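Local atomic coordinates of polyporopepsin (Irpex lacteus, PDB entry 1WKR), a protein that cleaves peptide bonds as a fungal aspartic endopeptidase of the peptidase A1 (pepsin) family, with broad specificity and milk-clotting activity. Residues A[5-8]-A[13-16]; A[37-42]-A[96-101]; A[147-152]-A[332-337]. All blocks are in the same frame, centred on the assembly; numbering follows the deposited sequence.

Contact 1. Residues A[5-8]-A[13-16]; sequences VPAT and DYVV
The antiparallel beta hairpin of strands 3-9 and 14-20 opens the pepsin-like fold, and Thr8 and Val15 form a hydrogen-bonded pair near its turn. Two backbone bonds close the ring between them: Thr8 N gives its proton to Val15 O at 2.9 Å, and Val15 N returns one to Thr8 O at 3.0 Å. Each acceptor also takes a CA-H contact from the residue beside the donor, Ala7 at Val15 O and Tyr14 at Thr8 O. On the sheet face carrying Thr8 and Val15, two beta-branched residues suited to extended backbone, Thr8 CB meets Val15 CG2 at 3.9 Å. Ala7 lies on the other face, where its small methyl leaves room for two larger neighbours: CB is 3.8 Å from Tyr14 CD2 and 3.7 Å from Val16 CG1. CG1 of Val16, set anti to its carbonyl carbon (chi1 -68°), reaches CG1 of Val5 at 4.1 Å, the two side chains crossing at about a right angle. Outside the pair, Thr8 OG1 is bonded to Thr156 OG1, and Tyr14 OH to Asn157 OD1 and Glu148 N. The Thr8-Val15 pair thus satisfies its own N-H and C=O groups, while the backbones of Val5 and Ala7 bond to strand 155-162 and those of Tyr14 and Val16 to strand 25-32; carbon contacts back this up on both faces.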
# COMPACT_ATOMS: atom_id res chain seq x y z
N VAL A 5 -9.33 5.69 -11.51
CA VAL A 5 -8.11 5.75 -12.31
C VAL A 5 -7.52 4.38 -12.38
O VAL A 5 -7.47 3.66 -11.34
CB VAL A 5 -7.12 6.79 -11.85
CG1 VAL A 5 -6.67 6.54 -10.54
CG2 VAL A 5 -6.00 6.95 -12.70
N PRO A 6 -7.06 3.89 -13.50
CA PRO A 6 -6.37 2.54 -13.57
C PRO A 6 -5.06 2.64 -12.86
O PRO A 6 -4.46 3.68 -12.73
CB PRO A 6 -6.16 2.34 -15.09
CG PRO A 6 -7.00 3.34 -15.74
CD PRO A 6 -7.14 4.53 -14.86
N ALA A 7 -4.61 1.48 -12.38
CA ALA A 7 -3.30 1.40 -11.68
C ALA A 7 -2.55 0.18 -12.24
O ALA A 7 -3.12 -0.85 -12.60
CB ALA A 7 -3.55 1.23 -10.17
N THR A 8 -1.25 0.33 -12.29
CA THR A 8 -0.37 -0.64 -12.90
C THR A 8 0.50 -1.34 -11.86
O THR A 8 1.15 -0.71 -11.05
CB THR A 8 0.53 0.03 -13.93
OG1 THR A 8 -0.31 0.58 -14.95
CG2 THR A 8 1.41 -0.93 -14.65
N ASP A 13 5.33 -2.63 -6.30
CA ASP A 13 4.44 -1.49 -5.99
C ASP A 13 3.43 -1.38 -7.10
O ASP A 13 3.57 -2.06 -8.13
CB ASP A 13 5.26 -0.18 -5.80
CG ASP A 13 6.11 0.13 -7.01
OD1 ASP A 13 5.61 0.29 -8.09
OD2 ASP A 13 7.38 0.28 -6.78
N TYR A 14 2.41 -0.55 -6.89
CA TYR A 14 1.50 -0.12 -7.95
C TYR A 14 1.72 1.37 -8.19
O TYR A 14 2.00 2.13 -7.25
CB TYR A 14 0.01 -0.28 -7.51
CG TYR A 14 -0.59 -1.60 -7.96
CD1 TYR A 14 -0.40 -2.77 -7.19
CD2 TYR A 14 -1.39 -1.67 -9.09
CE1 TYR A 14 -0.98 -4.00 -7.61
CE2 TYR A 14 -1.99 -2.84 -9.47
CZ TYR A 14 -1.81 -4.00 -8.72
OH TYR A 14 -2.41 -5.17 -9.10
N VAL A 15 1.53 1.78 -9.46
CA VAL A 15 1.58 3.18 -9.83
C VAL A 15 0.32 3.57 -10.53
O VAL A 15 -0.44 2.79 -11.07
CB VAL A 15 2.76 3.48 -10.77
CG1 VAL A 15 4.06 3.36 -9.97
CG2 VAL A 15 2.78 2.58 -12.01
N VAL A 16 0.06 4.90 -10.51
CA VAL A 16 -0.99 5.52 -11.30
C VAL A 16 -0.35 6.70 -12.02
O VAL A 16 0.55 7.36 -11.54
CB VAL A 16 -2.21 6.00 -10.47
CG1 VAL A 16 -2.99 4.85 -9.90
CG2 VAL A 16 -1.76 6.92 -9.34

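Contact 2. Residues A[37-42]-A[96-101]; sequences NTWLGA and SGFDGV. With SO4 (sulfate ion), chain G.
The nearest pair of CA atoms across 37-42 and 96-101, those of Ala42 and Phe98, is 6.6 Å apart, where a type II turn from Phe98 to Val101, closed by Val101 N to Phe98 O, faces the end of the short strand 39-40. Gly100, with its positive phi of 91°, suits the third place of that turn. Across the gap Trp39 and Phe98 form a T-shaped pair: the indole drives the edge of its six-membered ring into the face of the phenyl, the planes standing at 89° and the centroids 4.8 Å apart. CZ2 of Trp39 sits above the centre of the Phe98 ring, 3.6 Å from CE2 of Phe98, so the positive rim of C-H groups meets the pi cloud. A chi1 of 66° tucks Trp39 CG between its own N and carbonyl carbon, and this carries the indole toward Phe98. Ala42, whose CB points toward the turn, is small enough to fit against it, with CB 3.9 Å from Phe98 CB and 3.5 Å from Val101 O. A water lies 2.9 Å from both Ala42 O and Val101 O and can bridge them. At the outer edge Gly97 N holds a sulfate, probably from the crystallisation liquor. Phe98 and Tyr63 also pair edge-to-face, and Phe98 packs on the bound inhibitor, pepstatin, about 7 Å from the side chain of the catalytic Asp32. Tyr63, by family sequence probably the flap tyrosine, accepts a weak bond from Trp39 NE1; together the three rings form a wall of the cleft, as in pepsin-like proteinases.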
# COMPACT_ATOMS: atom_id res chain seq x y z
N ASN A 37 2.14 12.20 1.87
CA ASN A 37 2.68 13.32 1.08
C ASN A 37 2.71 12.89 -0.35
O ASN A 37 3.27 11.84 -0.72
CB ASN A 37 4.13 13.62 1.53
CG ASN A 37 4.20 14.24 2.88
OD1 ASN A 37 3.90 13.61 3.91
ND2 ASN A 37 4.55 15.56 2.97
N THR A 38 2.06 13.68 -1.22
CA THR A 38 2.14 13.48 -2.68
C THR A 38 3.32 14.25 -3.21
O THR A 38 3.40 15.46 -2.93
CB THR A 38 0.82 13.86 -3.35
OG1 THR A 38 -0.17 12.89 -2.98
CG2 THR A 38 0.94 13.85 -4.87
N TRP A 39 4.24 13.59 -3.89
CA TRP A 39 5.45 14.28 -4.37
C TRP A 39 5.93 13.65 -5.62
O TRP A 39 5.64 12.49 -5.96
CB TRP A 39 6.53 14.24 -3.27
CG TRP A 39 7.06 12.87 -2.92
CD1 TRP A 39 6.62 12.02 -1.97
CD2 TRP A 39 8.22 12.24 -3.54
NE1 TRP A 39 7.39 10.87 -1.93
CE2 TRP A 39 8.41 11.00 -2.86
CE3 TRP A 39 9.10 12.61 -4.54
CZ2 TRP A 39 9.43 10.12 -3.19
CZ3 TRP A 39 10.13 11.74 -4.87
CH2 TRP A 39 10.32 10.50 -4.18
N LEU A 40 6.75 14.42 -6.33
CA LEU A 40 7.35 14.00 -7.59
C LEU A 40 8.80 14.53 -7.66
O LEU A 40 9.24 15.28 -6.78
CB LEU A 40 6.50 14.48 -8.81
CG LEU A 40 6.27 15.98 -8.91
CD1 LEU A 40 7.46 16.73 -9.58
CD2 LEU A 40 5.01 16.21 -9.74
N GLY A 41 9.52 14.09 -8.68
CA GLY A 41 10.92 14.58 -8.87
C GLY A 41 11.88 13.46 -8.78
O GLY A 41 13.13 13.73 -8.90
N ALA A 42 11.51 12.21 -8.51
CA ALA A 42 12.46 11.09 -8.51
C ALA A 42 12.91 10.71 -9.86
O ALA A 42 13.93 9.91 -10.00
CB ALA A 42 11.85 9.86 -7.78
N SER A 96 15.87 8.62 -2.32
CA SER A 96 16.47 7.25 -2.30
C SER A 96 15.33 6.25 -2.14
O SER A 96 14.48 6.43 -1.29
CB SER A 96 17.44 7.16 -1.18
OG SER A 96 18.48 8.12 -1.25
N GLY A 97 15.43 5.15 -2.88
CA GLY A 97 14.45 4.05 -2.72
C GLY A 97 13.33 4.04 -3.77
O GLY A 97 12.38 3.23 -3.69
N PHE A 98 13.39 4.92 -4.76
CA PHE A 98 12.27 5.17 -5.71
C PHE A 98 12.54 4.76 -7.13
O PHE A 98 11.92 5.27 -8.03
CB PHE A 98 11.83 6.61 -5.55
CG PHE A 98 11.21 6.76 -4.22
CD1 PHE A 98 9.89 6.25 -3.96
CD2 PHE A 98 11.88 7.34 -3.08
CE1 PHE A 98 9.35 6.26 -2.69
CE2 PHE A 98 11.31 7.37 -1.86
CZ PHE A 98 10.07 6.84 -1.67
N ASP A 99 13.44 3.79 -7.32
CA ASP A 99 13.58 3.25 -8.69
C ASP A 99 12.22 2.81 -9.24
O ASP A 99 11.36 2.20 -8.52
CB ASP A 99 14.53 2.05 -8.66
CG ASP A 99 15.98 2.51 -8.55
OD1 ASP A 99 16.25 3.70 -8.68
OD2 ASP A 99 16.87 1.53 -8.39
N GLY A 100 12.01 3.19 -10.52
CA GLY A 100 10.79 2.76 -11.22
C GLY A 100 9.59 3.71 -11.11
O GLY A 100 8.57 3.39 -11.69
N VAL A 101 9.73 4.81 -10.30
CA VAL A 101 8.61 5.75 -10.12
C VAL A 101 9.13 7.19 -10.11
O VAL A 101 10.28 7.50 -9.91
CB VAL A 101 7.84 5.43 -8.83
CG1 VAL A 101 7.32 3.95 -8.82
CG2 VAL A 101 8.58 5.75 -7.58
S SO4 G . 18.66 4.98 -4.84
O1 SO4 G . 19.70 5.33 -3.57
O2 SO4 G . 19.70 4.27 -5.93
O3 SO4 G . 17.59 3.98 -4.45
O4 SO4 G . 18.13 6.30 -5.69
O HOH W 1 13.12 7.13 -10.05

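Contact 3. Residues A[147-152]-A[332-337]; sequences FEPTTS and TSFTTA. With SO4 (sulfate ion), chain I.
Glu148 and Phe334 make the closest approach, the carboxylate carbon CD of Glu148 lying 3.4 Å from CE2 of Phe334. The extended glutamate side chain runs across the phenyl, its CB over one face and its carboxylate above the plane at the rim, by CE2, with the two planes 33° apart. OE1 and OE2 of Glu148 are both 3.5 Å from Phe334 CE2, so the group straddles that corner of the ring. Glutamate suits this partly exposed place because its methylenes can lie along an aromatic while its charged end stays near the surface. Pro149 comes next: CD meets Phe334 CB at 3.5 Å, and CG reaches the methyl of Ala337 more loosely, at 4.4 Å. The rigid pyrrolidine presents only carbon here, a natural match for the phenylalanine beside it.

Phe334 owes its position to two overlapping type I turns, Thr332 to Thr335 and Phe334 to Ala337, in the loop that follows the closing strand 326-331 of the pepsin fold. The first is braced by an ST turn, in which Thr332 OG1 accepts from Phe334 N at 2.9 Å, and by Thr332 N donating to Thr335 OG1. Phe334 CG stands anti to its carbonyl carbon (chi1 -64°), which sends the ring toward Glu148 and Pro149. A water joins the two loops, donating to Phe147 O and bonded to Thr332 OG1 at 2.7 Å. Thr336 OG1 donates to O3 of a sulfate, probably from the crystallisation liquor, at 3.0 Å. Farther out, Arg315 ties in the second loop: its carbonyl is bonded to Thr335 OG1 and its NH1 to Ala337 O, and Pro149 packs on Arg315. Asn157 ND2 is bonded to Glu148 O, holding the backbone on which the glutamate stands.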
# COMPACT_ATOMS: atom_id res chain seq x y z
N PHE A 147 -6.36 -4.23 -6.33
CA PHE A 147 -5.15 -4.87 -6.87
C PHE A 147 -5.50 -6.28 -7.28
O PHE A 147 -6.51 -6.84 -6.85
CB PHE A 147 -4.02 -4.89 -5.82
CG PHE A 147 -3.42 -3.54 -5.44
CD1 PHE A 147 -3.70 -2.39 -6.09
CD2 PHE A 147 -2.48 -3.52 -4.43
CE1 PHE A 147 -3.05 -1.19 -5.76
CE2 PHE A 147 -1.83 -2.33 -4.05
CZ PHE A 147 -2.13 -1.18 -4.74
N GLU A 148 -4.68 -6.88 -8.15
CA GLU A 148 -4.90 -8.24 -8.62
C GLU A 148 -3.57 -8.93 -8.77
O GLU A 148 -2.54 -8.27 -9.02
CB GLU A 148 -5.61 -8.22 -9.98
CG GLU A 148 -6.99 -7.65 -9.92
CD GLU A 148 -7.70 -7.59 -11.27
OE1 GLU A 148 -7.11 -8.00 -12.32
OE2 GLU A 148 -8.88 -7.11 -11.22
N PRO A 149 -3.53 -10.27 -8.68
CA PRO A 149 -2.25 -10.97 -8.94
C PRO A 149 -1.79 -10.72 -10.37
O PRO A 149 -2.57 -10.36 -11.25
CB PRO A 149 -2.65 -12.46 -8.75
CG PRO A 149 -3.90 -12.41 -7.92
CD PRO A 149 -4.66 -11.20 -8.43
N THR A 150 -0.50 -10.95 -10.57
CA THR A 150 0.08 -10.69 -11.88
C THR A 150 1.02 -11.85 -12.32
O THR A 150 1.58 -12.55 -11.47
CB THR A 150 0.78 -9.40 -11.82
OG1 THR A 150 1.18 -9.05 -13.19
CG2 THR A 150 2.07 -9.42 -11.01
N THR A 151 1.13 -11.98 -13.64
CA THR A 151 2.15 -12.90 -14.27
C THR A 151 2.85 -12.07 -15.31
O THR A 151 3.53 -12.74 -16.19
CB THR A 151 1.48 -14.11 -14.94
OG1 THR A 151 0.56 -13.68 -15.90
CG2 THR A 151 0.71 -14.98 -13.88
N SER A 152 2.83 -10.79 -15.29
CA SER A 152 3.67 -9.95 -16.26
C SER A 152 4.40 -9.03 -15.49
O SER A 152 4.25 -8.65 -14.32
CB SER A 152 2.65 -9.30 -17.25
OG SER A 152 2.06 -10.25 -18.05
N THR A 332 -12.31 -11.16 -3.58
CA THR A 332 -12.43 -10.83 -5.01
C THR A 332 -12.46 -12.15 -5.79
O THR A 332 -12.19 -13.24 -5.26
CB THR A 332 -11.27 -9.95 -5.49
OG1 THR A 332 -10.13 -10.82 -5.73
CG2 THR A 332 -10.85 -8.91 -4.46
N SER A 333 -12.70 -12.00 -7.08
CA SER A 333 -12.64 -13.18 -7.96
C SER A 333 -11.24 -13.75 -8.02
O SER A 333 -11.10 -14.89 -8.52
CB SER A 333 -13.10 -12.80 -9.34
OG SER A 333 -12.15 -11.92 -9.98
N PHE A 334 -10.20 -13.08 -7.56
CA PHE A 334 -8.81 -13.58 -7.58
C PHE A 334 -8.38 -14.05 -6.20
O PHE A 334 -7.23 -14.53 -6.11
CB PHE A 334 -7.87 -12.47 -8.09
CG PHE A 334 -8.16 -12.08 -9.49
CD1 PHE A 334 -7.60 -12.81 -10.52
CD2 PHE A 334 -8.92 -10.97 -9.82
CE1 PHE A 334 -7.88 -12.45 -11.92
CE2 PHE A 334 -9.19 -10.62 -11.15
CZ PHE A 334 -8.71 -11.37 -12.15
N THR A 335 -9.18 -13.98 -5.14
CA THR A 335 -8.69 -14.43 -3.86
C THR A 335 -8.16 -15.86 -3.94
O THR A 335 -7.11 -16.18 -3.37
CB THR A 335 -9.81 -14.35 -2.82
OG1 THR A 335 -10.26 -12.97 -2.74
CG2 THR A 335 -9.35 -14.79 -1.43
N THR A 336 -8.85 -16.72 -4.64
CA THR A 336 -8.46 -18.13 -4.76
C THR A 336 -7.67 -18.41 -6.05
O THR A 336 -7.53 -19.62 -6.39
CB THR A 336 -9.71 -19.07 -4.67
OG1 THR A 336 -10.54 -18.75 -5.73
CG2 THR A 336 -10.44 -18.88 -3.34
N ALA A 337 -7.08 -17.44 -6.69
CA ALA A 337 -6.28 -17.70 -7.87
C ALA A 337 -5.10 -18.58 -7.56
O ALA A 337 -4.59 -18.67 -6.44
CB ALA A 337 -5.77 -16.39 -8.46
S SO4 I . -14.04 -19.21 -6.20
O1 SO4 I . -15.51 -18.87 -5.53
O2 SO4 I . -13.33 -17.75 -6.57
O3 SO4 I . -13.16 -20.04 -5.15
O4 SO4 I . -14.08 -19.86 -7.56
O HOH W 2 -7.88 -9.42 -6.39

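Contacts 1 and 2 are buried, whereas contact 3 lies at the surface, away from the catalytic aspartates. Contact 1 is held by backbone bonds between neighbouring strands; contact 2 depends on an aromatic pair and one water beside the active site, and contact 3 on a carboxylate and a proline packed against a phenyl between two loops. The first two meet directly, Val15 CG1 packing on Val101 CG1 at 3.5 Å, and both belong to the strand network that includes 14-20 and 39-40. Tyr14 joins contact 1 to contact 3 by stacking on Phe147. Contacts 2 and 3 do not touch; their nearest atoms are about 12 Å apart.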